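Local coordinates for long form salivary protein D7L (Phlebotomus duboscqi, PDB 6MT7) that binds and sequesters cysteinyl leukotrienes and a thromboxane A2 analogue, blunting the host response and platelet aggregation while the sand fly takes blood, at residues E125-T128 with N132-P135; R178-L183 with E188-C193. One frame throughout, in Å; residues are numbered along the deposited sequence.

Contact 1: residues E125-T128 with N132-P135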
ATOM      1  N   GLU A 125      -5.328  -5.500 -17.494  1.00 13.17           N
ATOM      2  CA  GLU A 125      -5.085  -4.536 -18.561  1.00 22.17           C
ATOM      3  C   GLU A 125      -4.064  -3.494 -18.137  1.00 22.49           C
ATOM      4  O   GLU A 125      -3.148  -3.176 -18.901  1.00 17.89           O
ATOM      5  CB  GLU A 125      -6.393  -3.868 -18.989  1.00 18.58           C
ATOM      6  CG  GLU A 125      -7.348  -4.827 -19.690  1.00 22.25           C
ATOM      7  CD  GLU A 125      -8.656  -4.180 -20.097  1.00 34.63           C
ATOM      8  OE1 GLU A 125      -8.930  -3.044 -19.646  1.00 35.71           O
ATOM      9  OE2 GLU A 125      -9.422  -4.825 -20.850  1.00 44.06           O
ATOM     10  N   TRP A 126      -4.189  -2.967 -16.916  1.00 16.15           N
ATOM     11  CA  TRP A 126      -3.202  -2.005 -16.441  1.00  8.78           C
ATOM     12  C   TRP A 126      -1.795  -2.600 -16.489  1.00 11.86           C
ATOM     13  O   TRP A 126      -0.852  -1.949 -16.952  1.00 16.77           O
ATOM     14  CB  TRP A 126      -3.535  -1.537 -15.013  1.00 11.28           C
ATOM     15  CG  TRP A 126      -2.635  -0.418 -14.596  1.00 10.04           C
ATOM     16  CD1 TRP A 126      -2.867   0.925 -14.744  1.00 12.28           C
ATOM     17  CD2 TRP A 126      -1.318  -0.535 -14.036  1.00 11.43           C
ATOM     18  NE1 TRP A 126      -1.785   1.645 -14.293  1.00 12.84           N
ATOM     19  CE2 TRP A 126      -0.818   0.771 -13.864  1.00 12.31           C
ATOM     20  CE3 TRP A 126      -0.510  -1.620 -13.674  1.00 12.33           C
ATOM     21  CZ2 TRP A 126       0.450   1.026 -13.325  1.00 13.31           C
ATOM     22  CZ3 TRP A 126       0.752  -1.363 -13.136  1.00 11.37           C
ATOM     23  CH2 TRP A 126       1.211  -0.055 -12.963  1.00  9.51           C
ATOM     24  N   PHE A 127      -1.630  -3.837 -16.000  1.00 15.79           N
ATOM     25  CA  PHE A 127      -0.288  -4.425 -15.927  1.00 14.64           C
ATOM     26  C   PHE A 127       0.281  -4.707 -17.310  1.00 18.39           C
ATOM     27  O   PHE A 127       1.477  -4.483 -17.553  1.00 16.92           O
ATOM     28  CB  PHE A 127      -0.306  -5.712 -15.104  1.00 12.10           C
ATOM     29  CG  PHE A 127      -0.152  -5.480 -13.628  1.00 12.03           C
ATOM     30  CD1 PHE A 127       1.104  -5.294 -13.068  1.00 13.42           C
ATOM     31  CD2 PHE A 127      -1.260  -5.423 -12.811  1.00 14.46           C
ATOM     32  CE1 PHE A 127       1.248  -5.061 -11.712  1.00 13.68           C
ATOM     33  CE2 PHE A 127      -1.120  -5.196 -11.455  1.00 13.37           C
ATOM     34  CZ  PHE A 127       0.134  -5.025 -10.908  1.00  8.75           C
ATOM     35  N   THR A 128      -0.550  -5.214 -18.223  1.00 19.10           N
ATOM     36  CA  THR A 128      -0.072  -5.466 -19.580  1.00 18.11           C
ATOM     37  C   THR A 128       0.391  -4.177 -20.238  1.00 18.39           C
ATOM     38  O   THR A 128       1.375  -4.169 -20.988  1.00 23.24           O
ATOM     39  CB  THR A 128      -1.165  -6.131 -20.419  1.00 21.34           C
ATOM     40  OG1 THR A 128      -1.504  -7.398 -19.841  1.00 24.66           O
ATOM     41  CG2 THR A 128      -0.670  -6.362 -21.855  1.00 28.37           C
ATOM     42  N   ASN A 132       6.845  -1.541 -17.347  1.00 16.38           N
ATOM     43  CA  ASN A 132       7.953  -1.128 -16.482  1.00 16.56           C
ATOM     44  C   ASN A 132       7.620  -1.224 -14.986  1.00 14.36           C
ATOM     45  O   ASN A 132       8.413  -0.759 -14.159  1.00 15.04           O
ATOM     46  CB  ASN A 132       8.399   0.296 -16.813  1.00 22.93           C
ATOM     47  CG  ASN A 132       8.827   0.453 -18.262  1.00 40.92           C
ATOM     48  OD1 ASN A 132       9.517  -0.409 -18.817  1.00 41.08           O
ATOM     49  ND2 ASN A 132       8.427   1.560 -18.882  1.00 45.62           N
ATOM     50  N   THR A 133       6.474  -1.799 -14.639  1.00 14.13           N
ATOM     51  CA  THR A 133       6.107  -2.112 -13.260  1.00  8.99           C
ATOM     52  C   THR A 133       6.161  -3.621 -13.070  1.00 10.01           C
ATOM     53  O   THR A 133       5.772  -4.378 -13.967  1.00 11.79           O
ATOM     54  CB  THR A 133       4.694  -1.590 -12.943  1.00 13.29           C
ATOM     55  OG1 THR A 133       4.678  -0.164 -13.035  1.00 13.24           O
ATOM     56  CG2 THR A 133       4.243  -2.001 -11.547  1.00 14.78           C
ATOM     57  N   LYS A 134       6.639  -4.053 -11.900  1.00 12.04           N
ATOM     58  CA  LYS A 134       6.770  -5.467 -11.573  1.00  9.24           C
ATOM     59  C   LYS A 134       5.473  -6.222 -11.877  1.00 16.08           C
ATOM     60  O   LYS A 134       4.422  -5.899 -11.297  1.00 12.41           O
ATOM     61  CB  LYS A 134       7.135  -5.655 -10.099  1.00  6.74           C
ATOM     62  CG  LYS A 134       7.313  -7.115  -9.714  1.00 11.89           C
ATOM     63  CD  LYS A 134       7.235  -7.326  -8.210  1.00 11.51           C
ATOM     64  CE  LYS A 134       5.789  -7.430  -7.745  1.00  8.83           C
ATOM     65  NZ  LYS A 134       5.168  -8.716  -8.214  1.00 10.67           N
ATOM     66  N   PRO A 135       5.504  -7.214 -12.758  1.00 12.35           N
ATOM     67  CA  PRO A 135       4.274  -7.948 -13.072  1.00 13.03           C
ATOM     68  C   PRO A 135       3.845  -8.834 -11.918  1.00 14.69           C
ATOM     69  O   PRO A 135       4.655  -9.266 -11.089  1.00 12.06           O
ATOM     70  CB  PRO A 135       4.655  -8.784 -14.302  1.00 20.12           C
ATOM     71  CG  PRO A 135       6.129  -8.906 -14.246  1.00 23.35           C
ATOM     72  CD  PRO A 135       6.656  -7.673 -13.558  1.00 16.69           C
TER
HETATM   73  O   HOH W   1       3.668  -5.226 -15.667  1.00 14.12           O
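Thr133 packs against the six-membered ring of Trp126, and Phe127 reaches past it to the backbone of Lys134 and Pro135. The tight part lies here. Thr133 OG1 is 3.5 Å from Trp126 CH2, and Thr133 CG2 is 3.9 Å from Trp126 CZ3, at the indole edge and in its plane. Trp126 has CG anti to its own backbone N (chi1 -172°), which carries the indole out toward the loop. Its CE3 also lies 3.8 Å above the centre of the Phe127 ring. The edge of that ring meets Lys134 O, which is 3.3 Å from Phe127 CE1 and near the ring plane. Pro135 CA is 4.1 Å from Phe127 CD1. The CB of Lys134 points away from the helix, and its buried NZ bonds Thr138 O, Ser228 O and Pro135 O.

The other side is looser and wet. No direct hydrogen bond joins the two segments. A water lies 3.0 Å from Phe127 O and 2.8 Å from Thr133 O.

Ala8 and Asp9 of helix 8-21 also touch this cluster. The loop folds back on the end of helix 120-128, beside Lys136, which by similarity binds thromboxane A2 and leukotriene C4 and so probably belongs to the lipid-mediator site.

Contact 2: residues R178-L183 with E188-C193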
ATOM      1  N   ARG A 178       5.066   2.063   7.564  1.00  9.32           N
ATOM      2  CA  ARG A 178       5.284   0.655   7.238  1.00  7.16           C
ATOM      3  C   ARG A 178       5.433  -0.190   8.502  1.00 14.91           C
ATOM      4  O   ARG A 178       6.147   0.179   9.439  1.00 16.88           O
ATOM      5  CB  ARG A 178       6.516   0.520   6.338  1.00  9.33           C
ATOM      6  CG  ARG A 178       6.729  -0.857   5.720  1.00 13.47           C
ATOM      7  CD  ARG A 178       5.715  -1.130   4.613  1.00  9.64           C
ATOM      8  NE  ARG A 178       6.191  -2.176   3.717  1.00  7.37           N
ATOM      9  CZ  ARG A 178       5.682  -3.405   3.675  1.00  9.85           C
ATOM     10  NH1 ARG A 178       4.669  -3.727   4.464  1.00  6.23           N
ATOM     11  NH2 ARG A 178       6.174  -4.310   2.832  1.00 11.45           N
ATOM     12  N   ASN A 179       4.719  -1.315   8.529  1.00 12.39           N
ATOM     13  CA  ASN A 179       4.680  -2.229   9.661  1.00 14.32           C
ATOM     14  C   ASN A 179       5.379  -3.501   9.214  1.00 18.78           C
ATOM     15  O   ASN A 179       4.855  -4.243   8.376  1.00 12.14           O
ATOM     16  CB  ASN A 179       3.233  -2.490  10.087  1.00 13.67           C
ATOM     17  CG  ASN A 179       3.113  -3.459  11.256  1.00 21.05           C
ATOM     18  OD1 ASN A 179       4.036  -4.214  11.564  1.00 14.92           O
ATOM     19  ND2 ASN A 179       1.951  -3.453  11.902  1.00 29.07           N
ATOM     20  N   LEU A 180       6.567  -3.746   9.762  1.00  8.46           N
ATOM     21  CA  LEU A 180       7.294  -4.979   9.506  1.00 10.36           C
ATOM     22  C   LEU A 180       7.412  -5.834  10.766  1.00  7.80           C
ATOM     23  O   LEU A 180       8.311  -6.675  10.854  1.00 11.92           O
ATOM     24  CB  LEU A 180       8.673  -4.664   8.930  1.00 14.66           C
ATOM     25  CG  LEU A 180       8.711  -3.889   7.600  1.00 16.58           C
ATOM     26  CD1 LEU A 180      10.144  -3.774   7.064  1.00 16.87           C
ATOM     27  CD2 LEU A 180       7.783  -4.498   6.541  1.00 13.81           C
ATOM     28  N   ASN A 181       6.500  -5.639  11.724  1.00 10.24           N
ATOM     29  CA  ASN A 181       6.612  -6.295  13.027  1.00 11.08           C
ATOM     30  C   ASN A 181       6.654  -7.813  12.890  1.00 16.53           C
ATOM     31  O   ASN A 181       7.452  -8.480  13.563  1.00 18.33           O
ATOM     32  CB  ASN A 181       5.446  -5.903  13.934  1.00 11.71           C
ATOM     33  CG  ASN A 181       5.390  -4.410  14.250  1.00 14.70           C
ATOM     34  OD1 ASN A 181       6.363  -3.670  14.090  1.00 19.59           O
ATOM     35  ND2 ASN A 181       4.237  -3.970  14.717  1.00 12.49           N
ATOM     36  N   ILE A 182       5.782  -8.379  12.051  1.00 16.21           N
ATOM     37  CA  ILE A 182       5.736  -9.836  11.912  1.00 20.56           C
ATOM     38  C   ILE A 182       7.021 -10.388  11.306  1.00 25.03           C
ATOM     39  O   ILE A 182       7.315 -11.581  11.465  1.00 23.06           O
ATOM     40  CB  ILE A 182       4.501 -10.260  11.088  1.00 24.73           C
ATOM     41  CG1 ILE A 182       4.269 -11.770  11.197  1.00 27.24           C
ATOM     42  CG2 ILE A 182       4.652  -9.851   9.632  1.00 20.82           C
ATOM     43  CD1 ILE A 182       4.018 -12.250  12.606  1.00 28.95           C
ATOM     44  N   LEU A 183       7.802  -9.551  10.627  1.00 17.17           N
ATOM     45  CA  LEU A 183       9.094  -9.936  10.075  1.00 16.68           C
ATOM     46  C   LEU A 183      10.240  -9.739  11.055  1.00 16.10           C
ATOM     47  O   LEU A 183      11.398  -9.933  10.669  1.00 19.30           O
ATOM     48  CB  LEU A 183       9.390  -9.133   8.805  1.00 18.10           C
ATOM     49  CG  LEU A 183       8.287  -9.118   7.753  1.00 22.27           C
ATOM     50  CD1 LEU A 183       8.769  -8.410   6.503  1.00 16.62           C
ATOM     51  CD2 LEU A 183       7.867 -10.548   7.451  1.00 23.41           C
ATOM     52  N   GLU A 188      10.205   0.700  16.758  1.00  8.32           N
ATOM     53  CA  GLU A 188      11.393   1.483  17.092  1.00  8.75           C
ATOM     54  C   GLU A 188      12.519   1.239  16.098  1.00  8.90           C
ATOM     55  O   GLU A 188      13.217   2.176  15.695  1.00  9.12           O
ATOM     56  CB  GLU A 188      11.865   1.151  18.504  1.00  9.08           C
ATOM     57  CG  GLU A 188      11.011   1.780  19.584  1.00  9.05           C
ATOM     58  CD  GLU A 188      11.130   3.287  19.584  1.00  9.24           C
ATOM     59  OE1 GLU A 188      10.077   3.944  19.414  1.00  9.94           O
ATOM     60  OE2 GLU A 188      12.259   3.811  19.760  1.00 10.37           O
ATOM     61  N   GLN A 189      12.726  -0.020  15.708  1.00  8.83           N
ATOM     62  CA  GLN A 189      13.779  -0.310  14.740  1.00  9.17           C
ATOM     63  C   GLN A 189      13.475   0.351  13.406  1.00  9.11           C
ATOM     64  O   GLN A 189      14.337   1.011  12.814  1.00  8.92           O
ATOM     65  CB  GLN A 189      13.948  -1.823  14.584  1.00  9.13           C
ATOM     66  CG  GLN A 189      14.631  -2.450  15.803  1.00  9.34           C
ATOM     67  CD  GLN A 189      14.253  -3.899  16.015  1.00 24.02           C
ATOM     68  OE1 GLN A 189      13.800  -4.569  15.097  1.00 13.38           O
ATOM     69  NE2 GLN A 189      14.425  -4.385  17.242  1.00 29.73           N
ATOM     70  N   PHE A 190      12.239   0.216  12.932  1.00  9.04           N
ATOM     71  CA  PHE A 190      11.906   0.830  11.654  1.00  8.10           C
ATOM     72  C   PHE A 190      12.062   2.343  11.718  1.00  8.23           C
ATOM     73  O   PHE A 190      12.615   2.955  10.793  1.00  8.29           O
ATOM     74  CB  PHE A 190      10.492   0.460  11.225  1.00  7.69           C
ATOM     75  CG  PHE A 190      10.196   0.832   9.808  1.00  7.93           C
ATOM     76  CD1 PHE A 190      10.594   0.001   8.767  1.00 10.90           C
ATOM     77  CD2 PHE A 190       9.545   2.019   9.509  1.00 10.12           C
ATOM     78  CE1 PHE A 190      10.332   0.358   7.433  1.00  8.80           C
ATOM     79  CE2 PHE A 190       9.286   2.372   8.190  1.00  7.22           C
ATOM     80  CZ  PHE A 190       9.687   1.546   7.157  1.00  9.20           C
ATOM     81  N   ALA A 191      11.576   2.960  12.805  1.00  8.30           N
ATOM     82  CA  ALA A 191      11.737   4.402  12.979  1.00  8.50           C
ATOM     83  C   ALA A 191      13.202   4.808  12.937  1.00 10.62           C
ATOM     84  O   ALA A 191      13.545   5.860  12.380  1.00 12.04           O
ATOM     85  CB  ALA A 191      11.116   4.858  14.305  1.00  9.24           C
ATOM     86  N   SER A 192      14.083   4.007  13.547  1.00  9.44           N
ATOM     87  CA  SER A 192      15.502   4.345  13.510  1.00 10.98           C
ATOM     88  C   SER A 192      16.047   4.310  12.086  1.00 10.77           C
ATOM     89  O   SER A 192      16.911   5.122  11.738  1.00 13.02           O
ATOM     90  CB  SER A 192      16.309   3.417  14.432  1.00 16.33           C
ATOM     91  OG  SER A 192      16.444   2.116  13.879  1.00 26.79           O
ATOM     92  N   CYS A 193      15.541   3.402  11.243  1.00  9.19           N
ATOM     93  CA  CYS A 193      15.961   3.386   9.840  1.00  9.09           C
ATOM     94  C   CYS A 193      15.482   4.626   9.096  1.00  9.98           C
ATOM     95  O   CYS A 193      16.231   5.207   8.303  1.00 13.35           O
ATOM     96  CB  CYS A 193      15.443   2.129   9.147  1.00 12.10           C
ATOM     97  SG  CYS A 193      16.131   0.630   9.844  1.00 15.00           S
TER
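Phe190 lies against Arg178 and Leu180, and these three buried residues make the whole contact. Arg178 can be followed outward from its backbone. Its CB is 3.4 Å from Phe190 CZ, close to the far end of the ring. CG, set beside the carbonyl carbon of Arg178 (chi1 -170°), is 4.1 Å from the same Phe190 CZ. The chain then bends at chi2 (73°), and CD carries it away from the ring. The guanidinium plane is turned 67° from the phenyl plane. Leu180 CD2 sits 3.7 Å above the centre of the guanidinium. NE and NH2 are both hydrogen-bonded beyond the two segments, NH2 to Tyr165 O, so a backbone carbonyl helps to hold the charged end.

The contact joins the loop after helix 159-164 to helix 187-196, in a largely helical protein of the PBP/GOBP family. Cys193, one turn on from Phe190, ties that helix to helix 203-216 through its disulfide with Cys212.

Phe190 receives the backbone as well: Arg178 O lies 3.9 Å above one face, offset toward the rim. Leu180 CD1 comes to 4.2 Å from Phe190 CE1, an apolar contact. Leu180 sits in the middle of an Asx turn, in which Asn181 N donates to Asn179 OD1 at 2.9 Å. Met209, Leu167 and Ile185 also pack on the phenyl ring.

Overall arrangement
From the N terminus, the chain first forms the helices around the bound detergent fragment, then helix 120-128. Contact 1 closes a short loop there, bringing 132-135 back against the end of that helix. The chain runs on through helices 140-144 and 159-164. Contact 2 then closes a second short loop, between 178-183 and helix 187-196. The two contacts are in series, so their loops neither nest nor cross. The centres of contact 1 and contact 2 are about 29 Å apart, on opposite sides of the chain's centre. The nearest atoms of contact 1 and contact 2 are about 11 Å apart. Helix 8-21 touches both, joining the early helices to these later parts.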